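Local atomic coordinates of cystathionine gamma-synthase (Xanthomonas oryzae pv. oryzae, PDB entry 6LD8), a protein that probably condenses cysteine with an activated homoserine ester into cystathionine, a trans-sulfuration step that depends on pyridoxal 5'-phosphate. Residues F313-G318 and G369-S374; F332-S337 and A349-A354. The protein carries 1 engineered substitution. One frame throughout, in Å; residues are numbered along the deposited sequence.

Interaction 1: residues F313-G318 and G369-S374; sequences FELEGG and GLLRLS. With 0JO (2-{[(E)-{3-hydroxy-2-methyl-5-[(phosphonooxy)methyl]pyridin-4-yl}methylidene]amino}prop-2-enoic acid), chain E.
The ring of Phe313 takes Leu371 over one of its faces and Leu373 at its edge. Leu371 CB sits 4.2 Å from the Phe313 ring centroid and 28° off the ring normal, a CH-pi contact. Near the ring plane, Leu373 CG approaches Phe313 CE1 at 3.8 Å, and Leu315 CD1, from Phe313's own strand, lies at the edge in plane. The ring reaches both leucines because CG is tucked between the backbone N and the carbonyl carbon (chi1 71°). Leu315 CD2 extends this apolar layer to Leu371 CD1, 4.0 Å away, and Phe325 of helix 318-326 packs on Leu315 and Leu371; branched and aromatic side chains suit such a buried face.

Beneath the ring the strands are joined in an antiparallel hydrogen-bonded pair. Phe313 N donates to Leu371 O at 2.9 Å, and Leu371 N returns a bond of 3.0 Å to Phe313 O. On the other face, Leu370 CD1 lies 3.9 Å from Glu314 OE1, while Glu314 OE2 is hydrogen-bonded to Tyr287.

Arg372 leaves its strand on the side away from 313-318, and its guanidinium, the second flat group, meets the ligand 0JO edge-on. Its NH1 bonds to 0JO OXT at 2.9 Å and its NH2 to 0JO O at 3.1 Å, both at 172°. Two nearly straight bonds to one carboxylate fix its rotation, a task suited to arginine's two parallel N-H donors. An arginine on a C-terminal-domain strand gripping the substrate carboxylate is characteristic of fold type I pyridoxal phosphate enzymes.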
loop_
_atom_site.group_PDB
_atom_site.type_symbol
_atom_site.label_atom_id
_atom_site.label_comp_id
_atom_site.label_asym_id
_atom_site.label_seq_id
_atom_site.Cartn_x
_atom_site.Cartn_y
_atom_site.Cartn_z
ATOM N N PHE A 313 -15.929 -21.857 25.800
ATOM C CA PHE A 313 -15.999 -22.490 27.124
ATOM C C PHE A 313 -16.744 -21.556 28.080
ATOM O O PHE A 313 -16.910 -20.293 27.819
ATOM C CB PHE A 313 -14.587 -22.825 27.599
ATOM C CG PHE A 313 -13.778 -21.614 27.976
ATOM C CD1 PHE A 313 -13.169 -20.846 27.003
ATOM C CD2 PHE A 313 -13.608 -21.256 29.297
ATOM C CE1 PHE A 313 -12.420 -19.735 27.342
ATOM C CE2 PHE A 313 -12.852 -20.146 29.636
ATOM C CZ PHE A 313 -12.281 -19.380 28.659
ATOM N N GLU A 314 -17.262 -22.187 29.135
ATOM C CA GLU A 314 -18.057 -21.535 30.212
ATOM C C GLU A 314 -17.293 -21.827 31.494
ATOM O O GLU A 314 -17.021 -22.999 31.760
ATOM C CB GLU A 314 -19.498 -22.067 30.314
ATOM C CG GLU A 314 -20.513 -21.444 29.342
ATOM C CD GLU A 314 -21.629 -22.386 28.864
ATOM O OE1 GLU A 314 -22.441 -21.962 28.010
ATOM O OE2 GLU A 314 -21.673 -23.571 29.325
ATOM N N LEU A 315 -16.886 -20.758 32.144
ATOM C CA LEU A 315 -16.319 -20.675 33.492
ATOM C C LEU A 315 -17.392 -20.957 34.550
ATOM O O LEU A 315 -18.569 -20.610 34.336
ATOM C CB LEU A 315 -15.784 -19.254 33.657
ATOM C CG LEU A 315 -14.280 -19.090 33.742
ATOM C CD1 LEU A 315 -13.551 -20.220 33.043
ATOM C CD2 LEU A 315 -13.878 -17.745 33.175
ATOM N N GLU A 316 -16.958 -21.579 35.646
ATOM C CA GLU A 316 -17.624 -21.598 36.972
ATOM C C GLU A 316 -17.514 -20.179 37.544
ATOM O O GLU A 316 -16.446 -19.572 37.358
ATOM C CB GLU A 316 -16.914 -22.643 37.858
ATOM C CG GLU A 316 -17.832 -23.599 38.617
ATOM C CD GLU A 316 -18.847 -24.365 37.774
ATOM O OE1 GLU A 316 -18.460 -25.286 36.975
ATOM O OE2 GLU A 316 -20.033 -24.017 37.910
ATOM N N GLY A 317 -18.557 -19.670 38.207
ATOM C CA GLY A 317 -18.474 -18.479 39.084
ATOM C C GLY A 317 -19.148 -17.250 38.509
ATOM O O GLY A 317 -18.864 -16.133 39.003
ATOM N N GLY A 318 -19.981 -17.420 37.483
ATOM C CA GLY A 318 -20.738 -16.309 36.880
ATOM C C GLY A 318 -19.846 -15.163 36.423
ATOM O O GLY A 318 -18.658 -15.405 36.079
ATOM N N GLY A 369 -22.472 -16.247 29.878
ATOM C CA GLY A 369 -21.144 -16.577 30.467
ATOM C C GLY A 369 -20.159 -17.208 29.459
ATOM O O GLY A 369 -19.112 -17.781 29.867
ATOM N N LEU A 370 -20.490 -17.176 28.172
ATOM C CA LEU A 370 -19.684 -17.866 27.132
ATOM C C LEU A 370 -18.516 -16.957 26.694
ATOM O O LEU A 370 -18.762 -15.767 26.325
ATOM C CB LEU A 370 -20.568 -18.246 25.937
ATOM C CG LEU A 370 -19.891 -19.174 24.931
ATOM C CD1 LEU A 370 -19.731 -20.573 25.496
ATOM C CD2 LEU A 370 -20.598 -19.187 23.578
ATOM N N LEU A 371 -17.305 -17.532 26.717
ATOM C CA LEU A 371 -16.037 -16.973 26.167
ATOM C C LEU A 371 -15.603 -17.804 24.954
ATOM O O LEU A 371 -15.681 -19.047 25.022
ATOM C CB LEU A 371 -14.988 -16.977 27.273
ATOM C CG LEU A 371 -15.255 -15.968 28.393
ATOM C CD1 LEU A 371 -14.266 -16.136 29.525
ATOM C CD2 LEU A 371 -15.224 -14.529 27.875
ATOM N N ARG A 372 -15.229 -17.119 23.870
ATOM C CA ARG A 372 -14.743 -17.704 22.605
ATOM C C ARG A 372 -13.253 -17.358 22.468
ATOM O O ARG A 372 -12.904 -16.201 22.626
ATOM C CB ARG A 372 -15.553 -17.139 21.440
ATOM C CG ARG A 372 -15.318 -17.841 20.124
ATOM C CD ARG A 372 -15.947 -17.087 18.972
ATOM N NE ARG A 372 -15.284 -15.823 18.737
ATOM C CZ ARG A 372 -15.654 -14.976 17.782
ATOM N NH1 ARG A 372 -16.728 -15.240 17.056
ATOM N NH2 ARG A 372 -14.958 -13.865 17.553
ATOM N N LEU A 373 -12.417 -18.345 22.197
ATOM C CA LEU A 373 -10.987 -18.169 21.897
ATOM C C LEU A 373 -10.787 -18.365 20.419
ATOM O O LEU A 373 -11.287 -19.352 19.872
ATOM C CB LEU A 373 -10.177 -19.215 22.642
ATOM C CG LEU A 373 -10.372 -19.224 24.143
ATOM C CD1 LEU A 373 -9.529 -20.325 24.756
ATOM C CD2 LEU A 373 -9.999 -17.890 24.723
ATOM N N SER A 374 -10.063 -17.437 19.818
ATOM C CA SER A 374 -9.417 -17.671 18.523
ATOM C C SER A 374 -7.947 -17.899 18.851
ATOM O O SER A 374 -7.259 -16.930 19.251
ATOM C CB SER A 374 -9.640 -16.563 17.529
ATOM O OG SER A 374 -8.897 -16.817 16.323
HETATM O O 0JO E . -15.914 -12.156 15.199
HETATM C C 0JO E . -16.748 -12.652 14.433
HETATM O OXT 0JO E . -17.506 -13.586 14.773
HETATM C CA 0JO E . -16.947 -12.051 13.125
HETATM C CB 0JO E . -16.734 -10.647 12.947
HETATM N N 0JO E . -17.383 -12.919 12.108
HETATM C C4A 0JO E . -17.580 -12.658 10.850
HETATM C C4 0JO E . -18.185 -13.666 9.964
HETATM C C3 0JO E . -18.257 -15.007 10.418
HETATM O O3 0JO E . -17.784 -15.371 11.630
HETATM C C2 0JO E . -18.838 -15.981 9.610
HETATM C C2A 0JO E . -18.920 -17.405 10.070
HETATM N N1 0JO E . -19.349 -15.656 8.415
HETATM C C6 0JO E . -19.305 -14.381 7.987
HETATM C C5 0JO E . -18.727 -13.365 8.700
HETATM C C5A 0JO E . -18.772 -11.971 8.127
HETATM O OP4 0JO E . -17.553 -11.554 7.456
HETATM P P 0JO E . -16.997 -10.024 7.487
HETATM O OP3 0JO E . -15.704 -10.188 6.693
HETATM O OP1 0JO E . -18.050 -9.217 6.676
HETATM O OP2 0JO E . -16.825 -9.617 8.907
#

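Interaction 2: residues F332-S337 and A349-A354; sequences FTLAES and ASMTHA. With CYS (cysteine), chain F; 0JO (2-{[(E)-{3-hydroxy-2-methyl-5-[(phosphonooxy)methyl]pyridin-4-yl}methylidene]amino}prop-2-enoic acid), chain E.
Met351 carries the dense half of this contact, lying against Leu334, Ala335 and Glu336. Its sulfur SD is 3.7 Å from Leu334 CD1, and its methyl CE lies 3.6 Å from Ala335 C, over the backbone. After an extended start the thioether bends at its last torsion (chi3 53°), which turns CE in against the peptide; the unbranched, flexible methionine chain suits this place, since it can follow the backbone closely. Ala335 points its small methyl away, where Phe44 of the second subunit and Val34 of the third pack on it. Nearer the Met351 backbone, Glu336 OE1 is 3.4 Å from Met351 CB. No hydrogen bond crosses between 332-337 and 349-354; close packing joins them.

The loop 349-354 makes a type I beta turn from Met351 to Ala354, and with 332-337 it lines the active site of this fold type I enzyme, which here holds the aminoacrylate adduct 0JO and a free cysteine. Toward those ligands the two segments touch more sparsely, and ligand atoms meet both: Thr352 CG2 comes 3.1 Å from 0JO O. Glu336 and Thr352 run alongside one another with reversed direction, Glu336 CG staying 3.9 Å from Thr352 CG2. Beyond CG the glutamate is extended (chi2 160°), long enough to carry OE2 to the cysteine, whose N makes a weak hydrogen bond of 3.4 Å to it; Asp56 of the second subunit, whose carboxylate comes close to that of Glu336, also bonds the cysteine, whose amine would probably ease the like charges. On the other ligand, Ser337 donates its backbone N to 0JO O at 2.9 Å, in a bent bond of 136°, while its side chain touches Lys209, the predicted cofactor lysine. At the far end of the turn, Ala354 is exposed.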
loop_
_atom_site.group_PDB
_atom_site.type_symbol
_atom_site.label_atom_id
_atom_site.label_comp_id
_atom_site.label_asym_id
_atom_site.label_seq_id
_atom_site.Cartn_x
_atom_site.Cartn_y
_atom_site.Cartn_z
ATOM N N PHE A 332 -3.997 -12.893 24.865
ATOM C CA PHE A 332 -5.360 -12.930 24.268
ATOM C C PHE A 332 -5.929 -11.503 24.295
ATOM O O PHE A 332 -6.151 -10.950 25.388
ATOM C CB PHE A 332 -6.208 -13.938 25.045
ATOM C CG PHE A 332 -5.850 -15.377 24.802
ATOM C CD1 PHE A 332 -4.896 -16.015 25.581
ATOM C CD2 PHE A 332 -6.498 -16.099 23.828
ATOM C CE1 PHE A 332 -4.549 -17.332 25.344
ATOM C CE2 PHE A 332 -6.153 -17.421 23.593
ATOM C CZ PHE A 332 -5.174 -18.031 24.349
ATOM N N THR A 333 -5.958 -10.843 23.144
ATOM C CA THR A 333 -6.545 -9.493 22.998
ATOM C C THR A 333 -8.062 -9.642 22.991
ATOM O O THR A 333 -8.608 -10.430 22.166
ATOM C CB THR A 333 -6.062 -8.831 21.708
ATOM O OG1 THR A 333 -4.645 -8.762 21.856
ATOM C CG2 THR A 333 -6.683 -7.466 21.507
ATOM N N LEU A 334 -8.737 -8.912 23.854
ATOM C CA LEU A 334 -10.218 -8.864 23.851
ATOM C C LEU A 334 -10.660 -7.994 22.678
ATOM O O LEU A 334 -10.453 -6.776 22.690
ATOM C CB LEU A 334 -10.672 -8.309 25.189
ATOM C CG LEU A 334 -12.173 -8.147 25.354
ATOM C CD1 LEU A 334 -12.862 -9.476 25.192
ATOM C CD2 LEU A 334 -12.466 -7.515 26.727
ATOM N N ALA A 335 -11.225 -8.640 21.675
ATOM C CA ALA A 335 -11.583 -8.031 20.392
ATOM C C ALA A 335 -12.450 -9.002 19.617
ATOM O O ALA A 335 -12.414 -10.241 19.866
ATOM C CB ALA A 335 -10.340 -7.714 19.600
ATOM N N GLU A 336 -13.090 -8.445 18.617
ATOM C CA GLU A 336 -13.907 -9.188 17.650
ATOM C C GLU A 336 -12.958 -9.789 16.620
ATOM O O GLU A 336 -11.741 -9.467 16.664
ATOM C CB GLU A 336 -14.988 -8.243 17.115
ATOM C CG GLU A 336 -16.159 -8.106 18.092
ATOM C CD GLU A 336 -17.057 -6.889 17.949
ATOM O OE1 GLU A 336 -18.000 -6.752 18.757
ATOM O OE2 GLU A 336 -16.792 -6.066 17.052
ATOM N N SER A 337 -13.528 -10.584 15.719
ATOM C CA SER A 337 -12.852 -11.296 14.612
ATOM C C SER A 337 -12.132 -12.557 15.156
ATOM O O SER A 337 -12.259 -12.914 16.361
ATOM C CB SER A 337 -11.921 -10.359 13.889
ATOM O OG SER A 337 -11.662 -10.797 12.556
ATOM N N ALA A 349 -22.158 -12.609 23.557
ATOM C CA ALA A 349 -23.369 -11.981 24.129
ATOM C C ALA A 349 -23.300 -10.470 23.870
ATOM O O ALA A 349 -24.272 -9.927 23.251
ATOM C CB ALA A 349 -23.453 -12.288 25.624
ATOM N N SER A 350 -22.181 -9.865 24.332
ATOM C CA SER A 350 -21.926 -8.409 24.368
ATOM C C SER A 350 -21.077 -7.927 23.166
ATOM O O SER A 350 -20.862 -6.706 23.090
ATOM C CB SER A 350 -21.309 -8.040 25.670
ATOM O OG SER A 350 -19.915 -8.129 25.589
ATOM N N MET A 351 -20.665 -8.787 22.224
ATOM C CA MET A 351 -19.723 -8.381 21.132
ATOM C C MET A 351 -20.218 -8.973 19.790
ATOM O O MET A 351 -21.049 -8.354 19.113
ATOM C CB MET A 351 -18.253 -8.777 21.449
ATOM C CG MET A 351 -17.729 -8.276 22.831
ATOM S SD MET A 351 -16.123 -8.902 23.476
ATOM C CE MET A 351 -15.092 -8.527 22.059
ATOM N N THR A 352 -19.777 -10.168 19.415
ATOM C CA THR A 352 -19.981 -10.732 18.058
ATOM C C THR A 352 -21.466 -11.047 17.791
ATOM O O THR A 352 -21.845 -11.193 16.583
ATOM C CB THR A 352 -19.150 -12.013 17.917
ATOM O OG1 THR A 352 -19.477 -12.745 19.106
ATOM C CG2 THR A 352 -17.671 -11.715 17.764
ATOM N N HIS A 353 -22.253 -11.269 18.849
ATOM C CA HIS A 353 -23.634 -11.768 18.714
ATOM C C HIS A 353 -24.555 -10.725 19.355
ATOM O O HIS A 353 -25.746 -11.050 19.512
ATOM C CB HIS A 353 -23.702 -13.233 19.231
ATOM C CG HIS A 353 -22.992 -14.190 18.325
ATOM N ND1 HIS A 353 -23.669 -15.058 17.470
ATOM C CD2 HIS A 353 -21.673 -14.393 18.089
ATOM C CE1 HIS A 353 -22.808 -15.753 16.751
ATOM N NE2 HIS A 353 -21.563 -15.356 17.102
ATOM N N ALA A 354 -24.056 -9.507 19.654
ATOM C CA ALA A 354 -24.877 -8.415 20.257
ATOM C C ALA A 354 -25.981 -7.937 19.282
ATOM O O ALA A 354 -26.988 -7.402 19.780
ATOM C CB ALA A 354 -24.022 -7.255 20.701
HETATM N N CYS F . -19.700 -5.209 15.549
HETATM C CA CYS F . -19.464 -5.880 14.231
HETATM C C CYS F . -20.809 -6.006 13.506
HETATM O O CYS F . -20.973 -6.660 12.496
HETATM C CB CYS F . -18.684 -7.199 14.380
HETATM S SG CYS F . -19.597 -8.659 14.965
HETATM O OXT CYS F . -21.800 -5.410 13.915
HETATM O O 0JO E . -15.914 -12.156 15.199
HETATM C C 0JO E . -16.748 -12.652 14.433
HETATM O OXT 0JO E . -17.506 -13.586 14.773
HETATM C CA 0JO E . -16.947 -12.051 13.125
HETATM C CB 0JO E . -16.734 -10.647 12.947
HETATM N N 0JO E . -17.383 -12.919 12.108
HETATM C C4A 0JO E . -17.580 -12.658 10.850
HETATM C C4 0JO E . -18.185 -13.666 9.964
HETATM C C3 0JO E . -18.257 -15.007 10.418
HETATM O O3 0JO E . -17.784 -15.371 11.630
HETATM C C2 0JO E . -18.838 -15.981 9.610
HETATM C C2A 0JO E . -18.920 -17.405 10.070
HETATM N N1 0JO E . -19.349 -15.656 8.415
HETATM C C6 0JO E . -19.305 -14.381 7.987
HETATM C C5 0JO E . -18.727 -13.365 8.700
HETATM C C5A 0JO E . -18.772 -11.971 8.127
HETATM O OP4 0JO E . -17.553 -11.554 7.456
HETATM P P 0JO E . -16.997 -10.024 7.487
HETATM O OP3 0JO E . -15.704 -10.188 6.693
HETATM O OP1 0JO E . -18.050 -9.217 6.676
HETATM O OP2 0JO E . -16.825 -9.617 8.907
#

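The four segments are nested along the chain: 313-318 and 369-374 enclose 332-337 and 349-354. Both interactions reach one five-stranded mixed sheet, in which strand 344-346 separates strand 370-374 from strand 333-334, and their centres lie about 12 Å apart. They meet in two places. Leu373 CD2 packs against Phe332 CD2 at 4.0 Å on the side of helix 380-396, and at the ligand the Arg372 guanidinium lies against Ser337 and Thr352. Interaction 1 thus sets the inner strand from which the arginine projects, and interaction 2 adds the loop and strand 333-334, outermost within this chain and joined to the second subunit by backbone bonds, so that both hold the carboxylate of 0JO, interaction 2 from the subunit interface.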